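Local atomic coordinates of glutaredoxin 2 (Salmonella enterica subsp. enterica serovar Typhimurium, PDB entry 3IR4), a protein that binds glutathione and probably catalyses glutathione-dependent thiol-disulfide exchange, as glutaredoxins do, in a two-domain fold of the glutathione transferase type. Residues 177-182 / 206-211; 19-24 / 79-84. All blocks are in the same frame, centred on the assembly; numbering follows the deposited sequence.

Interaction 1. Residues 177-182 / 206-211; sequences HLFPLL and KQTQIN. With SO4 (sulfate ion), chain F.
Phe179 reaches across to Thr208 and Ile210, and every close contact between the two segments involves its ring. Its CB lies against the terminal methyl of selenomethionine Met20. With CG anti to the backbone N (chi1 176°), the ring is thrown outward from the helix. Phe179 CD2 lies 3.9 Å from Met20 SE, while farther out CE2 finds the other segment. There Phe179 CE2 is 3.8 Å from Thr208 OG1, which approaches the ring obliquely, and 4.2 Å from Ile210 CB, which sits at the ring's edge, near its plane. Phe179 CZ, the tip, touches Thr208 OG1 more loosely at 4.1 Å. The main hydrogen bond of that hydroxyl is to Met204 O, one turn back in its own helix, with a weak one to Ala205 O; its approach to the ring is a van der Waals contact. Ile210 follows Gln209, the first residue to leave helical phi/psi. Gln209, with positive phi (62°), closes a Schellman motif, its N bonded to Lys206 O at 3.3 Å, and the chain then turns Ile210 back toward Phe179. At the start of 177-182, His177 faces elsewhere: NE2 donates to sulfate O3 in the imidazole plane (2.9 Å, N-H...O angle 167°), and ND1 is hydrogen-bonded to Lys17 NZ. The sulfate, probably from the crystallisation liquor, is also held by Arg85 NH1. Phe179, also touched by Met204 and Ala205, thus joins helix 173-185, kinked at Pro180, to the end of helix 195-208 within the C-terminal domain, with helix 13-25 of the thioredoxin-like domain packed against both.

Interaction 2. Residues 19-24 / 79-84; sequences RMIFGL and PLLTGK
Leu80 rests one methyl on the backbone and CB of Leu24, and a helical turn earlier Ile21 meets Leu81 methyl to methyl. In the first pair, Leu80 CD1 is 3.8 Å from Leu24 O and 3.9 Å from Leu24 CB, so the leucine covers the root of its partner. The outer part of Leu24 goes another way: its branch packs on Gln207 and Thr208 of helix 195-208. In the second pair, Ile21 CD1 and Leu81 CD1 come tip to tip at 4.2 Å, a light touch. The CB of Ile21 does not aim at the loop; CG1 lies beside the backbone N, anti to the carbonyl carbon (chi1 -64°), and a second turn at chi2 -66° brings CD1 round to Leu81. The contact between the two segments is apolar, and its two sides are ordered differently. Leu24 belongs to the regular bonding of helix 13-25, its N bonded to Met20 O at 3.0 Å. In the loop, the carboxylate of Asp73 takes two successive amides, OD1 that of Leu80 and OD2 that of Leu81, which probably fixes the backbone from which both leucines project. Leu81 also touches Val69 of helix 65-74 and Glu173 and Ile176 of helix 173-185. The 79-84 segment, on its way from helix 65-74 to helix 87-97, therefore closes over the C-terminal part of helix 13-25, where the thioredoxin-like domain abuts helices 173-185 and 195-208.

Overall arrangement
Helix 13-25 connects the two contacts, whose centres are about 11 Å apart. It carries one side of interaction 2 and also touches interaction 1: Met20 CG is 3.7 Å from Ile210 CD1, and Leu24 serves both. Interaction 1 is buried, about 7 Å from the chain centre, and joins two elements of the C-terminal domain through one aromatic ring set against a hydroxyl and an isoleucine. Interaction 2, about 15 Å from that centre, is only partly buried; it sets the 79-84 loop on helix 13-25 by methyl packing between aliphatic chains, with polar ties confined to the loop's backbone.

Interaction 1. Residues 177-182 / 206-211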
loop_
_atom_site.group_PDB
_atom_site.type_symbol
_atom_site.label_atom_id
_atom_site.label_comp_id
_atom_site.label_asym_id
_atom_site.label_seq_id
_atom_site.Cartn_x
_atom_site.Cartn_y
_atom_site.Cartn_z
ATOM N N HIS A 177 2.300 0.919 8.031
ATOM C CA HIS A 177 0.902 1.272 7.762
ATOM C C HIS A 177 0.747 2.606 7.039
ATOM O O HIS A 177 -0.198 2.776 6.259
ATOM C CB HIS A 177 0.079 1.253 9.050
ATOM C CG HIS A 177 -0.058 -0.096 9.641
ATOM N ND1 HIS A 177 -0.617 -1.155 8.964
ATOM C CD2 HIS A 177 0.349 -0.575 10.837
ATOM C CE1 HIS A 177 -0.584 -2.220 9.744
ATOM N NE2 HIS A 177 0.000 -1.893 10.884
ATOM N N LEU A 178 1.620 3.569 7.289
ATOM C CA LEU A 178 1.457 4.892 6.707
ATOM C C LEU A 178 1.909 5.004 5.246
ATOM O O LEU A 178 1.213 5.583 4.405
ATOM C CB LEU A 178 2.222 5.934 7.558
ATOM C CG LEU A 178 2.227 7.354 7.042
ATOM C CD1 LEU A 178 0.772 7.920 6.929
ATOM C CD2 LEU A 178 3.102 8.229 7.921
ATOM N N PHE A 179 3.098 4.506 4.934
ATOM C CA PHE A 179 3.624 4.655 3.599
ATOM C C PHE A 179 2.670 4.166 2.481
ATOM O O PHE A 179 2.498 4.881 1.506
ATOM C CB PHE A 179 5.023 4.066 3.434
ATOM C CG PHE A 179 5.513 4.140 2.018
ATOM C CD1 PHE A 179 5.835 5.369 1.445
ATOM C CD2 PHE A 179 5.554 3.010 1.237
ATOM C CE1 PHE A 179 6.252 5.460 0.154
ATOM C CE2 PHE A 179 5.976 3.095 -0.089
ATOM C CZ PHE A 179 6.308 4.324 -0.633
ATOM N N PRO A 180 2.042 2.994 2.627
ATOM C CA PRO A 180 1.172 2.539 1.530
ATOM C C PRO A 180 0.046 3.519 1.221
ATOM O O PRO A 180 -0.328 3.685 0.044
ATOM C CB PRO A 180 0.652 1.203 2.029
ATOM C CG PRO A 180 1.715 0.713 2.991
ATOM C CD PRO A 180 2.194 1.958 3.667
ATOM N N LEU A 181 -0.537 4.111 2.257
ATOM C CA LEU A 181 -1.586 5.098 2.061
ATOM C C LEU A 181 -1.058 6.309 1.278
ATOM O O LEU A 181 -1.663 6.760 0.307
ATOM C CB LEU A 181 -2.149 5.511 3.425
ATOM C CG LEU A 181 -3.144 6.655 3.400
ATOM C CD1 LEU A 181 -4.359 6.329 2.534
ATOM C CD2 LEU A 181 -3.548 6.995 4.828
ATOM N N LEU A 182 0.092 6.828 1.697
ATOM C CA LEU A 182 0.670 7.973 1.017
ATOM C C LEU A 182 1.051 7.622 -0.420
ATOM O O LEU A 182 0.844 8.420 -1.332
ATOM C CB LEU A 182 1.862 8.549 1.781
ATOM C CG LEU A 182 1.608 8.971 3.228
ATOM C CD1 LEU A 182 2.884 9.514 3.839
ATOM C CD2 LEU A 182 0.478 9.999 3.321
ATOM N N LYS A 206 12.002 5.774 -2.143
ATOM C CA LYS A 206 13.367 5.452 -2.523
ATOM C C LYS A 206 13.927 4.300 -1.711
ATOM O O LYS A 206 14.408 3.319 -2.273
ATOM C CB LYS A 206 14.252 6.691 -2.410
ATOM C CG LYS A 206 13.989 7.699 -3.531
ATOM C CD LYS A 206 14.814 8.974 -3.437
ATOM C CE LYS A 206 14.448 9.982 -4.539
ATOM N NZ LYS A 206 15.405 11.122 -4.621
ATOM N N GLN A 207 13.812 4.401 -0.392
ATOM C CA GLN A 207 14.419 3.391 0.478
ATOM C C GLN A 207 13.728 2.045 0.402
ATOM O O GLN A 207 14.370 1.005 0.575
ATOM C CB GLN A 207 14.490 3.897 1.901
ATOM C CG GLN A 207 15.430 5.085 2.117
ATOM C CD GLN A 207 15.677 5.348 3.576
ATOM O OE1 GLN A 207 14.736 5.590 4.350
ATOM N NE2 GLN A 207 16.933 5.277 3.970
ATOM N N THR A 208 12.407 2.042 0.165
ATOM C CA THR A 208 11.645 0.792 0.044
ATOM C C THR A 208 11.686 0.191 -1.354
ATOM O O THR A 208 11.260 -0.933 -1.530
ATOM C CB THR A 208 10.169 0.950 0.435
ATOM O OG1 THR A 208 9.522 1.822 -0.501
ATOM C CG2 THR A 208 9.980 1.389 1.885
ATOM N N GLN A 209 12.221 0.908 -2.355
ATOM C CA GLN A 209 12.220 0.398 -3.750
ATOM C C GLN A 209 10.798 0.201 -4.256
ATOM O O GLN A 209 10.513 -0.772 -4.964
ATOM C CB GLN A 209 13.021 -0.904 -3.907
ATOM C CG GLN A 209 14.490 -0.788 -3.598
ATOM C CD GLN A 209 15.314 -0.086 -4.659
ATOM O OE1 GLN A 209 14.795 0.457 -5.628
ATOM N NE2 GLN A 209 16.614 -0.089 -4.470
ATOM N N ILE A 210 9.901 1.091 -3.866
ATOM C CA ILE A 210 8.499 1.024 -4.309
ATOM C C ILE A 210 8.171 2.351 -4.956
ATOM O O ILE A 210 8.383 3.404 -4.375
ATOM C CB ILE A 210 7.545 0.724 -3.134
ATOM C CG1 ILE A 210 7.872 -0.619 -2.487
ATOM C CG2 ILE A 210 6.092 0.815 -3.601
ATOM C CD1 ILE A 210 7.249 -0.853 -1.122
ATOM N N ASN A 211 7.650 2.292 -6.171
ATOM C CA ASN A 211 7.352 3.489 -6.940
ATOM C C ASN A 211 6.186 4.281 -6.446
ATOM O O ASN A 211 5.200 3.743 -5.988
ATOM C CB ASN A 211 7.066 3.078 -8.404
ATOM C CG ASN A 211 5.731 2.293 -8.583
ATOM O OD1 ASN A 211 5.428 1.316 -7.854
ATOM N ND2 ASN A 211 4.980 2.668 -9.574
HETATM S S SO4 F . -0.799 -3.808 14.022
HETATM O O1 SO4 F . -0.041 -3.968 15.286
HETATM O O2 SO4 F . -1.403 -2.462 14.092
HETATM O O3 SO4 F . 0.168 -3.912 12.928
HETATM O O4 SO4 F . -1.848 -4.817 13.995
#

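Interaction 2. Residues 19-24 / 79-84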
loop_
_atom_site.group_PDB
_atom_site.type_symbol
_atom_site.label_atom_id
_atom_site.label_comp_id
_atom_site.label_asym_id
_atom_site.label_seq_id
_atom_site.Cartn_x
_atom_site.Cartn_y
_atom_site.Cartn_z
ATOM N N ARG A 19 6.036 -5.641 0.613
ATOM C CA ARG A 19 7.213 -5.304 -0.173
ATOM C C ARG A 19 8.209 -4.421 0.567
ATOM O O ARG A 19 9.382 -4.377 0.199
ATOM C CB ARG A 19 6.787 -4.565 -1.440
ATOM C CG ARG A 19 6.066 -5.454 -2.407
ATOM C CD ARG A 19 5.449 -4.656 -3.533
ATOM N NE ARG A 19 6.514 -4.042 -4.310
ATOM C CZ ARG A 19 6.343 -3.146 -5.269
ATOM N NH1 ARG A 19 5.129 -2.722 -5.577
ATOM N NH2 ARG A 19 7.402 -2.667 -5.916
HETATM N N MSE A 20 7.747 -3.664 1.558
HETATM C CA MSE A 20 8.612 -2.653 2.153
HETATM C C MSE A 20 9.901 -3.160 2.788
HETATM O O MSE A 20 10.936 -2.569 2.595
HETATM C CB MSE A 20 7.851 -1.795 3.170
HETATM C CG MSE A 20 6.817 -0.891 2.526
HETATM SE SE MSE A 20 5.729 0.049 3.819
HETATM C CE MSE A 20 7.051 1.267 4.506
ATOM N N ILE A 21 9.830 -4.225 3.589
ATOM C CA ILE A 21 11.032 -4.687 4.289
ATOM C C ILE A 21 12.054 -5.198 3.293
ATOM O O ILE A 21 13.259 -5.046 3.510
ATOM C CB ILE A 21 10.739 -5.730 5.399
ATOM C CG1 ILE A 21 9.892 -5.113 6.520
ATOM C CG2 ILE A 21 12.052 -6.329 5.977
ATOM C CD1 ILE A 21 10.528 -4.040 7.311
ATOM N N PHE A 22 11.611 -5.840 2.207
ATOM C CA PHE A 22 12.554 -6.286 1.193
ATOM C C PHE A 22 13.387 -5.111 0.699
ATOM O O PHE A 22 14.598 -5.189 0.521
ATOM C CB PHE A 22 11.847 -6.972 0.033
ATOM C CG PHE A 22 11.288 -8.315 0.373
ATOM C CD1 PHE A 22 12.085 -9.451 0.366
ATOM C CD2 PHE A 22 9.943 -8.458 0.706
ATOM C CE1 PHE A 22 11.571 -10.687 0.664
ATOM C CE2 PHE A 22 9.434 -9.718 1.011
ATOM C CZ PHE A 22 10.257 -10.833 0.977
ATOM N N GLY A 23 12.730 -3.995 0.419
ATOM C CA GLY A 23 13.434 -2.836 -0.047
ATOM C C GLY A 23 14.339 -2.219 0.977
ATOM O O GLY A 23 15.503 -1.905 0.714
ATOM N N LEU A 24 13.815 -2.037 2.177
ATOM C CA LEU A 24 14.579 -1.387 3.235
ATOM C C LEU A 24 15.837 -2.156 3.634
ATOM O O LEU A 24 16.816 -1.547 4.038
ATOM C CB LEU A 24 13.712 -1.156 4.489
ATOM C CG LEU A 24 12.560 -0.186 4.275
ATOM C CD1 LEU A 24 11.528 -0.231 5.411
ATOM C CD2 LEU A 24 13.070 1.225 4.075
ATOM N N PRO A 79 16.344 -7.146 13.117
ATOM C CA PRO A 79 15.218 -6.345 12.654
ATOM C C PRO A 79 15.556 -4.872 12.456
ATOM O O PRO A 79 16.342 -4.300 13.201
ATOM C CB PRO A 79 14.220 -6.459 13.827
ATOM C CG PRO A 79 14.601 -7.670 14.569
ATOM C CD PRO A 79 16.057 -7.878 14.366
ATOM N N LEU A 80 14.902 -4.266 11.465
ATOM C CA LEU A 80 14.868 -2.812 11.359
ATOM C C LEU A 80 13.715 -2.194 12.126
ATOM O O LEU A 80 13.755 -0.997 12.398
ATOM C CB LEU A 80 14.786 -2.375 9.903
ATOM C CG LEU A 80 15.997 -2.648 9.015
ATOM C CD1 LEU A 80 15.849 -1.935 7.679
ATOM C CD2 LEU A 80 17.291 -2.200 9.688
ATOM N N LEU A 81 12.666 -2.961 12.427
ATOM C CA LEU A 81 11.504 -2.426 13.140
ATOM C C LEU A 81 11.860 -2.377 14.628
ATOM O O LEU A 81 11.701 -3.357 15.366
ATOM C CB LEU A 81 10.260 -3.259 12.863
ATOM C CG LEU A 81 9.734 -3.162 11.416
ATOM C CD1 LEU A 81 8.780 -4.311 11.132
ATOM C CD2 LEU A 81 9.068 -1.827 11.172
ATOM N N THR A 82 12.405 -1.242 15.033
ATOM C CA THR A 82 12.919 -1.081 16.385
ATOM C C THR A 82 12.273 0.038 17.181
ATOM O O THR A 82 12.597 0.223 18.339
ATOM C CB THR A 82 14.447 -0.851 16.364
ATOM O OG1 THR A 82 14.695 0.374 15.685
ATOM C CG2 THR A 82 15.194 -2.023 15.756
ATOM N N GLY A 83 11.373 0.779 16.546
ATOM C CA GLY A 83 10.800 1.960 17.163
ATOM C C GLY A 83 9.465 1.793 17.850
ATOM O O GLY A 83 8.692 0.903 17.542
ATOM N N LYS A 84 9.180 2.737 18.739
ATOM C CA LYS A 84 7.875 2.855 19.328
ATOM C C LYS A 84 6.879 3.323 18.280
ATOM O O LYS A 84 7.246 3.877 17.228
ATOM C CB LYS A 84 7.889 3.852 20.494
ATOM C CG LYS A 84 8.083 5.316 20.100
ATOM C CD LYS A 84 8.126 6.247 21.295
ATOM C CE LYS A 84 9.359 6.109 22.124
ATOM N NZ LYS A 84 10.581 6.506 21.382
#